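Local coordinates for protein transmembrane oligosaccharyl transferase (Archaeoglobus fulgidus, PDB 3WAJ) that belongs to the STT3/AglB family of integral membrane proteins, pairing a helical transmembrane part that holds a zinc ion with a large C-terminal globular part, at residues Y73-G77 / K602-K606; T514-Y520 / F542-G546; V547-W551 / G583-F588. One frame throughout, in Å; residues are numbered along the deposited sequence.

Contact 1: Y73-G77 / K602-K606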
ATOM      1  N   TYR A  73      -6.572  -6.948 -11.097  1.00 35.49           N
ATOM      2  CA  TYR A  73      -6.085  -8.333 -11.118  1.00 32.74           C
ATOM      3  C   TYR A  73      -6.487  -9.035 -12.433  1.00 33.99           C
ATOM      4  O   TYR A  73      -7.022 -10.154 -12.447  1.00 38.87           O
ATOM      5  CB  TYR A  73      -6.566  -9.092  -9.856  1.00 33.11           C
ATOM      6  CG  TYR A  73      -6.077 -10.527  -9.728  1.00 32.73           C
ATOM      7  CD1 TYR A  73      -4.890 -10.948 -10.331  1.00 31.09           C
ATOM      8  CD2 TYR A  73      -6.816 -11.464  -9.018  1.00 33.27           C
ATOM      9  CE1 TYR A  73      -4.459 -12.257 -10.227  1.00 37.22           C
ATOM     10  CE2 TYR A  73      -6.402 -12.790  -8.915  1.00 37.17           C
ATOM     11  CZ  TYR A  73      -5.223 -13.180  -9.518  1.00 42.52           C
ATOM     12  OH  TYR A  73      -4.809 -14.487  -9.413  1.00 43.23           O
ATOM     13  N   TYR A  74      -6.207  -8.375 -13.547  1.00 33.29           N
ATOM     14  CA  TYR A  74      -6.572  -8.899 -14.856  1.00 35.66           C
ATOM     15  C   TYR A  74      -5.799 -10.177 -15.201  1.00 39.67           C
ATOM     16  O   TYR A  74      -4.594 -10.270 -14.968  1.00 40.41           O
ATOM     17  CB  TYR A  74      -6.322  -7.822 -15.909  1.00 34.94           C
ATOM     18  CG  TYR A  74      -6.808  -8.180 -17.292  1.00 36.42           C
ATOM     19  CD1 TYR A  74      -8.135  -7.980 -17.666  1.00 30.60           C
ATOM     20  CD2 TYR A  74      -5.931  -8.682 -18.239  1.00 25.89           C
ATOM     21  CE1 TYR A  74      -8.573  -8.293 -18.955  1.00 26.72           C
ATOM     22  CE2 TYR A  74      -6.357  -9.005 -19.517  1.00 29.29           C
ATOM     23  CZ  TYR A  74      -7.680  -8.809 -19.872  1.00 31.36           C
ATOM     24  OH  TYR A  74      -8.095  -9.119 -21.165  1.00 32.42           O
ATOM     25  N   PRO A  75      -6.486 -11.161 -15.796  1.00 35.54           N
ATOM     26  CA  PRO A  75      -7.903 -11.117 -16.163  1.00 30.45           C
ATOM     27  C   PRO A  75      -8.780 -11.928 -15.227  1.00 34.63           C
ATOM     28  O   PRO A  75      -9.687 -12.616 -15.717  1.00 35.58           O
ATOM     29  CB  PRO A  75      -7.901 -11.825 -17.514  1.00 27.76           C
ATOM     30  CG  PRO A  75      -6.888 -12.978 -17.249  1.00 29.34           C
ATOM     31  CD  PRO A  75      -5.822 -12.372 -16.316  1.00 27.49           C
ATOM     32  N   TYR A  76      -8.527 -11.873 -13.925  1.00 35.01           N
ATOM     33  CA  TYR A  76      -9.339 -12.656 -12.984  1.00 34.59           C
ATOM     34  C   TYR A  76     -10.336 -11.802 -12.213  1.00 32.26           C
ATOM     35  O   TYR A  76     -11.467 -12.216 -11.965  1.00 35.55           O
ATOM     36  CB  TYR A  76      -8.439 -13.419 -11.995  1.00 34.52           C
ATOM     37  CG  TYR A  76      -7.440 -14.323 -12.676  1.00 36.16           C
ATOM     38  CD1 TYR A  76      -7.790 -15.619 -13.058  1.00 38.97           C
ATOM     39  CD2 TYR A  76      -6.143 -13.890 -12.938  1.00 33.95           C
ATOM     40  CE1 TYR A  76      -6.868 -16.456 -13.687  1.00 36.69           C
ATOM     41  CE2 TYR A  76      -5.215 -14.728 -13.579  1.00 33.28           C
ATOM     42  CZ  TYR A  76      -5.597 -16.003 -13.937  1.00 35.67           C
ATOM     43  OH  TYR A  76      -4.704 -16.831 -14.552  1.00 45.95           O
ATOM     44  N   GLY A  77      -9.924 -10.605 -11.822  1.00 28.95           N
ATOM     45  CA  GLY A  77     -10.787  -9.768 -11.007  1.00 30.95           C
ATOM     46  C   GLY A  77     -10.499 -10.003  -9.534  1.00 33.40           C
ATOM     47  O   GLY A  77      -9.969 -11.053  -9.158  1.00 34.17           O
ATOM     48  N   LYS A 602      -0.926 -15.635 -21.684  1.00 34.10           N
ATOM     49  CA  LYS A 602      -1.818 -16.107 -20.619  1.00 39.78           C
ATOM     50  C   LYS A 602      -2.641 -15.004 -19.990  1.00 41.10           C
ATOM     51  O   LYS A 602      -3.795 -15.221 -19.646  1.00 39.73           O
ATOM     52  CB  LYS A 602      -1.026 -16.808 -19.506  1.00 44.34           C
ATOM     53  CG  LYS A 602      -0.399 -18.133 -19.916  1.00 49.48           C
ATOM     54  CD  LYS A 602      -1.454 -19.202 -20.169  1.00 52.93           C
ATOM     55  CE  LYS A 602      -0.865 -20.353 -20.982  1.00 64.03           C
ATOM     56  NZ  LYS A 602      -1.896 -21.276 -21.570  1.00 66.46           N
ATOM     57  N   LEU A 603      -2.031 -13.830 -19.821  1.00 41.79           N
ATOM     58  CA  LEU A 603      -2.700 -12.718 -19.151  1.00 41.36           C
ATOM     59  C   LEU A 603      -3.213 -11.716 -20.163  1.00 41.08           C
ATOM     60  O   LEU A 603      -3.705 -10.642 -19.799  1.00 38.50           O
ATOM     61  CB  LEU A 603      -1.772 -12.053 -18.140  1.00 35.50           C
ATOM     62  CG  LEU A 603      -1.136 -13.059 -17.175  1.00 35.57           C
ATOM     63  CD1 LEU A 603       0.066 -12.456 -16.451  1.00 34.18           C
ATOM     64  CD2 LEU A 603      -2.171 -13.589 -16.182  1.00 29.24           C
ATOM     65  N   ASN A 604      -3.094 -12.075 -21.439  1.00 33.47           N
ATOM     66  CA  ASN A 604      -3.634 -11.246 -22.504  1.00 31.23           C
ATOM     67  C   ASN A 604      -3.144  -9.790 -22.404  1.00 39.35           C
ATOM     68  O   ASN A 604      -3.944  -8.841 -22.473  1.00 38.58           O
ATOM     69  CB  ASN A 604      -5.163 -11.284 -22.424  1.00 32.21           C
ATOM     70  CG  ASN A 604      -5.823 -10.763 -23.667  1.00 41.53           C
ATOM     71  OD1 ASN A 604      -5.343 -11.002 -24.781  1.00 50.44           O
ATOM     72  ND2 ASN A 604      -6.930 -10.028 -23.490  1.00 38.17           N
ATOM     73  N   VAL A 605      -1.840  -9.590 -22.222  1.00 36.03           N
ATOM     74  CA  VAL A 605      -1.387  -8.211 -22.078  1.00 34.31           C
ATOM     75  C   VAL A 605      -1.197  -7.547 -23.435  1.00 36.82           C
ATOM     76  O   VAL A 605      -0.791  -8.187 -24.406  1.00 35.42           O
ATOM     77  CB  VAL A 605      -0.134  -8.045 -21.166  1.00 42.06           C
ATOM     78  CG1 VAL A 605       0.177  -9.317 -20.399  1.00 45.78           C
ATOM     79  CG2 VAL A 605       1.064  -7.570 -21.963  1.00 38.48           C
ATOM     80  N   LYS A 606      -1.518  -6.261 -23.495  1.00 36.24           N
ATOM     81  CA  LYS A 606      -1.281  -5.480 -24.689  1.00 37.40           C
ATOM     82  C   LYS A 606      -0.322  -4.300 -24.412  1.00 39.38           C
ATOM     83  O   LYS A 606       0.322  -3.772 -25.324  1.00 41.88           O
ATOM     84  CB  LYS A 606      -2.606  -4.984 -25.269  1.00 33.66           C
ATOM     85  CG  LYS A 606      -2.434  -4.379 -26.643  1.00 33.39           C
ATOM     86  CD  LYS A 606      -3.723  -3.778 -27.224  1.00 41.96           C
ATOM     87  CE  LYS A 606      -3.517  -3.556 -28.735  1.00 49.13           C
ATOM     88  NZ  LYS A 606      -4.368  -2.464 -29.260  1.00 59.83           N
TER

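Contact 2: T514-Y520 / F542-G546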
ATOM      1  N   THR A 514      -4.738   4.711 -25.952  1.00 32.02           N
ATOM      2  CA  THR A 514      -4.845   3.276 -26.193  1.00 31.49           C
ATOM      3  C   THR A 514      -6.301   2.981 -26.542  1.00 35.00           C
ATOM      4  O   THR A 514      -7.175   3.765 -26.193  1.00 37.22           O
ATOM      5  CB  THR A 514      -4.307   2.468 -24.995  1.00 29.33           C
ATOM      6  OG1 THR A 514      -5.072   2.788 -23.832  1.00 24.25           O
ATOM      7  CG2 THR A 514      -2.834   2.819 -24.759  1.00 30.73           C
ATOM      8  N   PRO A 515      -6.563   1.875 -27.260  1.00 39.54           N
ATOM      9  CA  PRO A 515      -7.898   1.693 -27.859  1.00 40.24           C
ATOM     10  C   PRO A 515      -9.012   1.327 -26.892  1.00 39.12           C
ATOM     11  O   PRO A 515      -8.738   0.849 -25.787  1.00 34.90           O
ATOM     12  CB  PRO A 515      -7.689   0.544 -28.862  1.00 38.73           C
ATOM     13  CG  PRO A 515      -6.434  -0.139 -28.439  1.00 37.32           C
ATOM     14  CD  PRO A 515      -5.586   0.885 -27.752  1.00 38.69           C
ATOM     15  N   ASP A 516     -10.249   1.561 -27.337  1.00 38.76           N
ATOM     16  CA  ASP A 516     -11.472   1.190 -26.626  1.00 29.82           C
ATOM     17  C   ASP A 516     -11.760   2.005 -25.352  1.00 36.60           C
ATOM     18  O   ASP A 516     -12.418   1.513 -24.420  1.00 40.16           O
ATOM     19  CB  ASP A 516     -11.488  -0.321 -26.328  1.00 33.15           C
ATOM     20  CG  ASP A 516     -11.289  -1.163 -27.567  1.00 48.96           C
ATOM     21  OD1 ASP A 516     -12.070  -0.991 -28.526  1.00 65.67           O
ATOM     22  OD2 ASP A 516     -10.344  -1.982 -27.586  1.00 55.56           O
ATOM     23  N   GLY A 517     -11.297   3.256 -25.322  1.00 33.33           N
ATOM     24  CA  GLY A 517     -11.432   4.094 -24.135  1.00 28.14           C
ATOM     25  C   GLY A 517     -12.854   4.280 -23.651  1.00 32.39           C
ATOM     26  O   GLY A 517     -13.124   4.265 -22.443  1.00 40.06           O
ATOM     27  N   GLU A 518     -13.779   4.437 -24.593  1.00 39.33           N
ATOM     28  CA  GLU A 518     -15.191   4.614 -24.244  1.00 44.43           C
ATOM     29  C   GLU A 518     -15.754   3.392 -23.491  1.00 44.95           C
ATOM     30  O   GLU A 518     -16.479   3.533 -22.495  1.00 49.38           O
ATOM     31  CB  GLU A 518     -16.015   4.910 -25.499  1.00 50.57           C
ATOM     32  CG  GLU A 518     -17.209   5.829 -25.254  1.00 69.72           C
ATOM     33  CD  GLU A 518     -17.976   6.188 -26.533  1.00 84.81           C
ATOM     34  OE1 GLU A 518     -18.597   7.275 -26.566  1.00 91.83           O
ATOM     35  OE2 GLU A 518     -17.974   5.382 -27.492  1.00 87.24           O
ATOM     36  N   LYS A 519     -15.414   2.192 -23.953  1.00 39.49           N
ATOM     37  CA  LYS A 519     -15.886   0.985 -23.282  1.00 42.04           C
ATOM     38  C   LYS A 519     -15.335   0.881 -21.864  1.00 37.46           C
ATOM     39  O   LYS A 519     -16.092   0.635 -20.903  1.00 37.77           O
ATOM     40  CB  LYS A 519     -15.577  -0.273 -24.116  1.00 44.77           C
ATOM     41  CG  LYS A 519     -16.278  -0.290 -25.477  1.00 45.42           C
ATOM     42  CD  LYS A 519     -16.186  -1.637 -26.171  1.00 49.67           C
ATOM     43  CE  LYS A 519     -16.699  -1.564 -27.606  1.00 52.79           C
ATOM     44  NZ  LYS A 519     -15.805  -0.708 -28.429  1.00 64.41           N
ATOM     45  N   TYR A 520     -14.026   1.092 -21.738  1.00 30.65           N
ATOM     46  CA  TYR A 520     -13.387   1.115 -20.426  1.00 30.04           C
ATOM     47  C   TYR A 520     -14.088   2.116 -19.507  1.00 34.90           C
ATOM     48  O   TYR A 520     -14.367   1.799 -18.353  1.00 36.41           O
ATOM     49  CB  TYR A 520     -11.877   1.396 -20.558  1.00 31.92           C
ATOM     50  CG  TYR A 520     -11.133   0.210 -21.129  1.00 30.22           C
ATOM     51  CD1 TYR A 520     -11.004  -0.963 -20.392  1.00 32.61           C
ATOM     52  CD2 TYR A 520     -10.580   0.248 -22.398  1.00 26.64           C
ATOM     53  CE1 TYR A 520     -10.335  -2.066 -20.897  1.00 30.13           C
ATOM     54  CE2 TYR A 520      -9.904  -0.861 -22.926  1.00 27.93           C
ATOM     55  CZ  TYR A 520      -9.795  -2.009 -22.166  1.00 32.45           C
ATOM     56  OH  TYR A 520      -9.137  -3.109 -22.667  1.00 34.41           O
ATOM     57  N   PHE A 542     -16.893  -7.486 -22.991  1.00 35.94           N
ATOM     58  CA  PHE A 542     -16.315  -7.023 -24.235  1.00 32.64           C
ATOM     59  C   PHE A 542     -14.863  -7.465 -24.387  1.00 33.78           C
ATOM     60  O   PHE A 542     -14.198  -7.929 -23.453  1.00 36.60           O
ATOM     61  CB  PHE A 542     -16.432  -5.494 -24.378  1.00 28.88           C
ATOM     62  CG  PHE A 542     -15.517  -4.700 -23.436  1.00 35.05           C
ATOM     63  CD1 PHE A 542     -15.724  -4.705 -22.053  1.00 35.00           C
ATOM     64  CD2 PHE A 542     -14.474  -3.928 -23.943  1.00 34.40           C
ATOM     65  CE1 PHE A 542     -14.895  -3.960 -21.186  1.00 35.41           C
ATOM     66  CE2 PHE A 542     -13.647  -3.188 -23.093  1.00 39.28           C
ATOM     67  CZ  PHE A 542     -13.860  -3.199 -21.712  1.00 35.27           C
ATOM     68  N   GLU A 543     -14.413  -7.301 -25.611  1.00 33.04           N
ATOM     69  CA  GLU A 543     -13.057  -7.521 -26.057  1.00 45.13           C
ATOM     70  C   GLU A 543     -12.036  -6.673 -25.232  1.00 46.40           C
ATOM     71  O   GLU A 543     -11.894  -5.474 -25.446  1.00 54.36           O
ATOM     72  CB  GLU A 543     -13.070  -7.171 -27.565  1.00 49.50           C
ATOM     73  CG  GLU A 543     -14.137  -6.033 -27.996  1.00161.81           C
ATOM     74  CD  GLU A 543     -15.655  -6.464 -28.139  1.00 57.74           C
ATOM     75  OE1 GLU A 543     -16.553  -5.585 -28.276  1.00 45.08           O
ATOM     76  OE2 GLU A 543     -15.971  -7.670 -28.133  1.00 67.64           O
ATOM     77  N   THR A 544     -11.338  -7.290 -24.277  1.00 41.85           N
ATOM     78  CA  THR A 544     -10.430  -6.547 -23.383  1.00 33.98           C
ATOM     79  C   THR A 544      -8.925  -6.834 -23.545  1.00 33.15           C
ATOM     80  O   THR A 544      -8.531  -7.757 -24.243  1.00 38.21           O
ATOM     81  CB  THR A 544     -10.775  -6.782 -21.895  1.00 35.77           C
ATOM     82  OG1 THR A 544     -10.639  -8.175 -21.571  1.00 31.98           O
ATOM     83  CG2 THR A 544     -12.179  -6.288 -21.568  1.00 27.06           C
ATOM     84  N   TYR A 545      -8.086  -6.057 -22.860  1.00 32.58           N
ATOM     85  CA  TYR A 545      -6.646  -6.346 -22.805  1.00 35.56           C
ATOM     86  C   TYR A 545      -6.060  -5.947 -21.452  1.00 36.25           C
ATOM     87  O   TYR A 545      -6.650  -5.141 -20.725  1.00 31.98           O
ATOM     88  CB  TYR A 545      -5.867  -5.656 -23.954  1.00 34.06           C
ATOM     89  CG  TYR A 545      -6.070  -4.155 -24.032  1.00 34.04           C
ATOM     90  CD1 TYR A 545      -5.452  -3.296 -23.128  1.00 30.17           C
ATOM     91  CD2 TYR A 545      -6.871  -3.595 -25.022  1.00 31.30           C
ATOM     92  CE1 TYR A 545      -5.644  -1.923 -23.194  1.00 30.03           C
ATOM     93  CE2 TYR A 545      -7.065  -2.215 -25.101  1.00 30.97           C
ATOM     94  CZ  TYR A 545      -6.444  -1.390 -24.179  1.00 33.77           C
ATOM     95  OH  TYR A 545      -6.630  -0.025 -24.245  1.00 39.61           O
ATOM     96  N   GLY A 546      -4.897  -6.502 -21.114  1.00 34.21           N
ATOM     97  CA  GLY A 546      -4.300  -6.217 -19.828  1.00 26.91           C
ATOM     98  C   GLY A 546      -3.092  -5.310 -19.930  1.00 35.22           C
ATOM     99  O   GLY A 546      -2.420  -5.222 -20.970  1.00 32.06           O
TER

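Contact 3: V547-W551 / G583-F588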
ATOM      1  N   VAL A 547      -2.823  -4.634 -18.820  1.00 30.35           N
ATOM      2  CA  VAL A 547      -1.693  -3.749 -18.696  1.00 26.01           C
ATOM      3  C   VAL A 547      -0.780  -4.309 -17.598  1.00 31.87           C
ATOM      4  O   VAL A 547      -1.173  -4.408 -16.425  1.00 30.01           O
ATOM      5  CB  VAL A 547      -2.161  -2.355 -18.327  1.00 26.23           C
ATOM      6  CG1 VAL A 547      -0.951  -1.399 -18.162  1.00 25.16           C
ATOM      7  CG2 VAL A 547      -3.117  -1.829 -19.388  1.00 21.69           C
ATOM      8  N   ILE A 548       0.441  -4.673 -17.977  1.00 26.92           N
ATOM      9  CA  ILE A 548       1.348  -5.305 -17.035  1.00 28.86           C
ATOM     10  C   ILE A 548       2.429  -4.353 -16.499  1.00 31.53           C
ATOM     11  O   ILE A 548       3.102  -3.639 -17.238  1.00 28.36           O
ATOM     12  CB  ILE A 548       1.973  -6.593 -17.613  1.00 25.21           C
ATOM     13  CG1 ILE A 548       2.613  -7.412 -16.491  1.00 24.27           C
ATOM     14  CG2 ILE A 548       2.986  -6.278 -18.692  1.00 26.48           C
ATOM     15  CD1 ILE A 548       2.662  -8.895 -16.790  1.00 27.75           C
ATOM     16  N   SER A 549       2.598  -4.368 -15.187  1.00 28.29           N
ATOM     17  CA  SER A 549       3.547  -3.499 -14.518  1.00 27.70           C
ATOM     18  C   SER A 549       3.746  -4.087 -13.123  1.00 26.53           C
ATOM     19  O   SER A 549       3.075  -5.037 -12.755  1.00 29.02           O
ATOM     20  CB  SER A 549       2.976  -2.077 -14.437  1.00 24.98           C
ATOM     21  OG  SER A 549       3.860  -1.223 -13.730  1.00 29.20           O
ATOM     22  N   TRP A 550       4.656  -3.536 -12.338  1.00 24.71           N
ATOM     23  CA  TRP A 550       4.868  -4.058 -10.994  1.00 28.35           C
ATOM     24  C   TRP A 550       3.576  -3.872 -10.170  1.00 33.41           C
ATOM     25  O   TRP A 550       2.738  -3.025 -10.513  1.00 30.33           O
ATOM     26  CB  TRP A 550       6.078  -3.363 -10.344  1.00 25.98           C
ATOM     27  CG  TRP A 550       6.580  -4.005  -9.073  1.00 29.63           C
ATOM     28  CD1 TRP A 550       6.962  -3.355  -7.937  1.00 34.19           C
ATOM     29  CD2 TRP A 550       6.758  -5.413  -8.806  1.00 32.87           C
ATOM     30  NE1 TRP A 550       7.364  -4.258  -6.984  1.00 38.43           N
ATOM     31  CE2 TRP A 550       7.248  -5.527  -7.487  1.00 35.73           C
ATOM     32  CE3 TRP A 550       6.546  -6.583  -9.551  1.00 36.13           C
ATOM     33  CZ2 TRP A 550       7.539  -6.767  -6.893  1.00 35.01           C
ATOM     34  CZ3 TRP A 550       6.825  -7.810  -8.960  1.00 36.49           C
ATOM     35  CH2 TRP A 550       7.321  -7.892  -7.645  1.00 34.87           C
ATOM     36  N   TRP A 551       3.397  -4.651  -9.103  1.00 29.54           N
ATOM     37  CA  TRP A 551       2.098  -4.669  -8.418  1.00 25.83           C
ATOM     38  C   TRP A 551       1.770  -3.368  -7.683  1.00 31.84           C
ATOM     39  O   TRP A 551       0.595  -3.037  -7.521  1.00 31.43           O
ATOM     40  CB  TRP A 551       1.992  -5.863  -7.471  1.00 27.65           C
ATOM     41  CG  TRP A 551       3.014  -5.904  -6.367  1.00 36.32           C
ATOM     42  CD1 TRP A 551       4.224  -6.540  -6.397  1.00 41.09           C
ATOM     43  CD2 TRP A 551       2.897  -5.333  -5.049  1.00 36.61           C
ATOM     44  NE1 TRP A 551       4.872  -6.391  -5.192  1.00 36.65           N
ATOM     45  CE2 TRP A 551       4.088  -5.650  -4.349  1.00 35.45           C
ATOM     46  CE3 TRP A 551       1.911  -4.574  -4.401  1.00 34.58           C
ATOM     47  CZ2 TRP A 551       4.315  -5.246  -3.020  1.00 35.07           C
ATOM     48  CZ3 TRP A 551       2.137  -4.166  -3.082  1.00 35.90           C
ATOM     49  CH2 TRP A 551       3.333  -4.506  -2.405  1.00 33.45           C
ATOM     50  N   GLY A 583       2.459 -13.744 -14.168  1.00 34.33           N
ATOM     51  CA  GLY A 583       2.198 -12.590 -13.328  1.00 33.62           C
ATOM     52  C   GLY A 583       3.323 -11.597 -13.547  1.00 35.11           C
ATOM     53  O   GLY A 583       4.190 -11.807 -14.391  1.00 38.50           O
ATOM     54  N   ALA A 584       3.312 -10.512 -12.787  1.00 29.07           N
ATOM     55  CA  ALA A 584       4.282  -9.444 -12.981  1.00 30.18           C
ATOM     56  C   ALA A 584       5.744  -9.872 -12.781  1.00 32.35           C
ATOM     57  O   ALA A 584       6.612  -9.486 -13.555  1.00 40.08           O
ATOM     58  CB  ALA A 584       3.942  -8.241 -12.110  1.00 29.28           C
ATOM     59  N   SER A 585       6.029 -10.668 -11.759  1.00 28.83           N
ATOM     60  CA  SER A 585       7.416 -11.013 -11.471  1.00 32.34           C
ATOM     61  C   SER A 585       7.977 -11.957 -12.532  1.00 31.74           C
ATOM     62  O   SER A 585       9.157 -11.904 -12.866  1.00 42.48           O
ATOM     63  CB  SER A 585       7.584 -11.601 -10.060  1.00 35.79           C
ATOM     64  OG  SER A 585       7.041 -12.902  -9.969  1.00 40.77           O
ATOM     65  N   SER A 586       7.127 -12.807 -13.083  1.00 30.73           N
ATOM     66  CA  SER A 586       7.594 -13.807 -14.044  1.00 34.63           C
ATOM     67  C   SER A 586       7.714 -13.172 -15.423  1.00 35.58           C
ATOM     68  O   SER A 586       8.437 -13.664 -16.291  1.00 38.05           O
ATOM     69  CB  SER A 586       6.651 -15.010 -14.076  1.00 34.07           C
ATOM     70  OG  SER A 586       5.307 -14.581 -14.049  1.00 38.54           O
ATOM     71  N   PHE A 587       7.004 -12.067 -15.628  1.00 29.82           N
ATOM     72  CA  PHE A 587       7.177 -11.334 -16.868  1.00 30.87           C
ATOM     73  C   PHE A 587       8.511 -10.555 -16.821  1.00 33.01           C
ATOM     74  O   PHE A 587       9.386 -10.762 -17.662  1.00 37.33           O
ATOM     75  CB  PHE A 587       5.970 -10.439 -17.158  1.00 32.51           C
ATOM     76  CG  PHE A 587       6.108  -9.633 -18.420  1.00 29.44           C
ATOM     77  CD1 PHE A 587       5.825 -10.198 -19.652  1.00 28.81           C
ATOM     78  CD2 PHE A 587       6.550  -8.310 -18.379  1.00 31.59           C
ATOM     79  CE1 PHE A 587       5.975  -9.463 -20.835  1.00 32.68           C
ATOM     80  CE2 PHE A 587       6.698  -7.563 -19.555  1.00 26.56           C
ATOM     81  CZ  PHE A 587       6.412  -8.140 -20.780  1.00 32.17           C
ATOM     82  N   PHE A 588       8.689  -9.702 -15.817  1.00 31.50           N
ATOM     83  CA  PHE A 588       9.852  -8.792 -15.786  1.00 34.20           C
ATOM     84  C   PHE A 588      11.208  -9.418 -15.493  1.00 40.91           C
ATOM     85  O   PHE A 588      12.242  -8.834 -15.838  1.00 40.59           O
ATOM     86  CB  PHE A 588       9.614  -7.591 -14.854  1.00 27.49           C
ATOM     87  CG  PHE A 588       8.485  -6.702 -15.304  1.00 24.89           C
ATOM     88  CD1 PHE A 588       8.655  -5.826 -16.372  1.00 27.40           C
ATOM     89  CD2 PHE A 588       7.242  -6.759 -14.677  1.00 24.81           C
ATOM     90  CE1 PHE A 588       7.597  -5.004 -16.812  1.00 28.12           C
ATOM     91  CE2 PHE A 588       6.173  -5.951 -15.106  1.00 28.06           C
ATOM     92  CZ  PHE A 588       6.348  -5.074 -16.173  1.00 32.02           C
TER

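Contact 1: Y73-G77 / K602-K606
The Y74 ring meets the turn after helix 593-602 with its edge. L603 O and N604 ND2 both lie near the ring plane, and CE2 of Y74 is 3.1 Å from L603 O. P75 of the same segment lies over one face of the ring, its CB 3.6 Å above the ring centre. The peptide bond between Y74 and P75 is cis, so this is an aromatic ring folded onto a cis-proline. The turn opposite is a Schellman motif that ends the helix. N604 is its C-prime residue, with positive phi.

L603 packs beside the proline. Its CD2 touches P75 CD at 3.9 Å and also reaches CE2 of Y76 at 4.2 Å. CG of L603 is anti to the carbonyl carbon (chi1 -51°), and with chi2 extended CD2 is the methyl that faces the loop.

The contact joins a loop of the STT3 N-terminal region to the AglB core region. Y74 OH has a further hydrogen-bond partner in T544 OG1. Across the contact, N604 ND2 donates to Y74 OH at 2.8 Å, nearly straight at 162°, with the hydroxyl oxygen within 5° of the amide plane.

Contact 2: T514-Y520 / F542-G546
An aromatic cluster of Y520, F542 and Y545 ties the start of helix 517-524 to the loop that leads into strand 546-548. Both segments belong to the AglB core region. Y520 is the middle ring. F542 points its edge at one face of Y520 in a T-shaped pair, with planes 73° apart and F542 CZ 3.8 Å from Y520 CE1. Y520 in turn sends its own edge to the face of Y545, with planes at 62°. Its hydroxyl lies over the centre of the Y545 ring, 3.2 Å above the plane. The same oxygen accepts a bent hydrogen bond (143°) from the backbone N of Y545, with Y545 N 3.1 Å from Y520 OH.

K519, one residue before Y520, crosses one face of F542 at a slant. Its CB makes an off-centre CH-pi contact, 4.1 Å from the ring centroid, and its CD is 3.6 Å from F542 CD2. T544 CG2 lies over the centre of the opposite ring face. K519 NZ forms a long salt bridge with D516 OD1 at 3.7 Å within the helix start.

The rim of Y545 meets P515, whose CG is 4.0 Å from Y545 CE2. R563 NE is also hydrogen-bonded to the hydroxyl of Y545. That hydroxyl, Y545 OH, donates to P515 O at 2.8 Å, in the carbonyl plane and on a lone pair.

Contact 3: V547-W551 / G583-F588
I548 reaches from strand 546-548 to helix 584-588 with both branches of its side chain. CG1 is anti to the backbone N, chi1 -165°, and carries CD1 to F587 CB at 3.7 Å. CG2 lies over one face of the F587 ring in a CH-pi contact, 4.3 Å from the ring centroid. In F587, chi1 of 179° directs the ring toward I548, and chi2 of 82° turns its face to CG2.

The F588 ring enters edge first. Its CZ approaches S549 CA at 3.6 Å and I548 O at 3.7 Å, both near the ring plane. F587 CD2 covers the centre of one F588 face, so the two phenylalanines also pack on each other.

A584 sits where the two backbones come nearest, facing W550. Its CB is 3.4 Å from S549 O and 4.0 Å from W550 CE3. At the edge of the same indole, W550 CZ3 meets S585 CB, also at 4.0 Å. The hydroxyls of S549 and S585 have hydrogen-bond partners outside the contact, V609 O and I574 O.

Every touching residue is buried. A short helix from the connection between parallel strands 564-565 and 605-611 packs here on strand 546-548, as in alpha/beta folds. W550 and W551 begin the WWDYG signature of the STT3 family.

In the fold
From the N terminus, the loop 73-77 comes first, between strands 68-69 and 78-79. Its partner 602-606 lies more than 500 residues later, so contact 1 closes a very long loop. Contacts 2 and 3 are both nested inside that loop. They follow in series: contact 2 closes at 546 and contact 3 opens at 547. Strand 546-548 neighbours strand 605-611 in the mixed sheet. Contact 1 touches contact 2 through N604 O and G546 N, and contact 3 through V605 and I548. Contact 1 ties the 73-77 loop to the start of strand 605-611, contact 2 ties helix 517-524 to the loop entering strand 546-548, and contact 3 ties helix 584-588 to that strand.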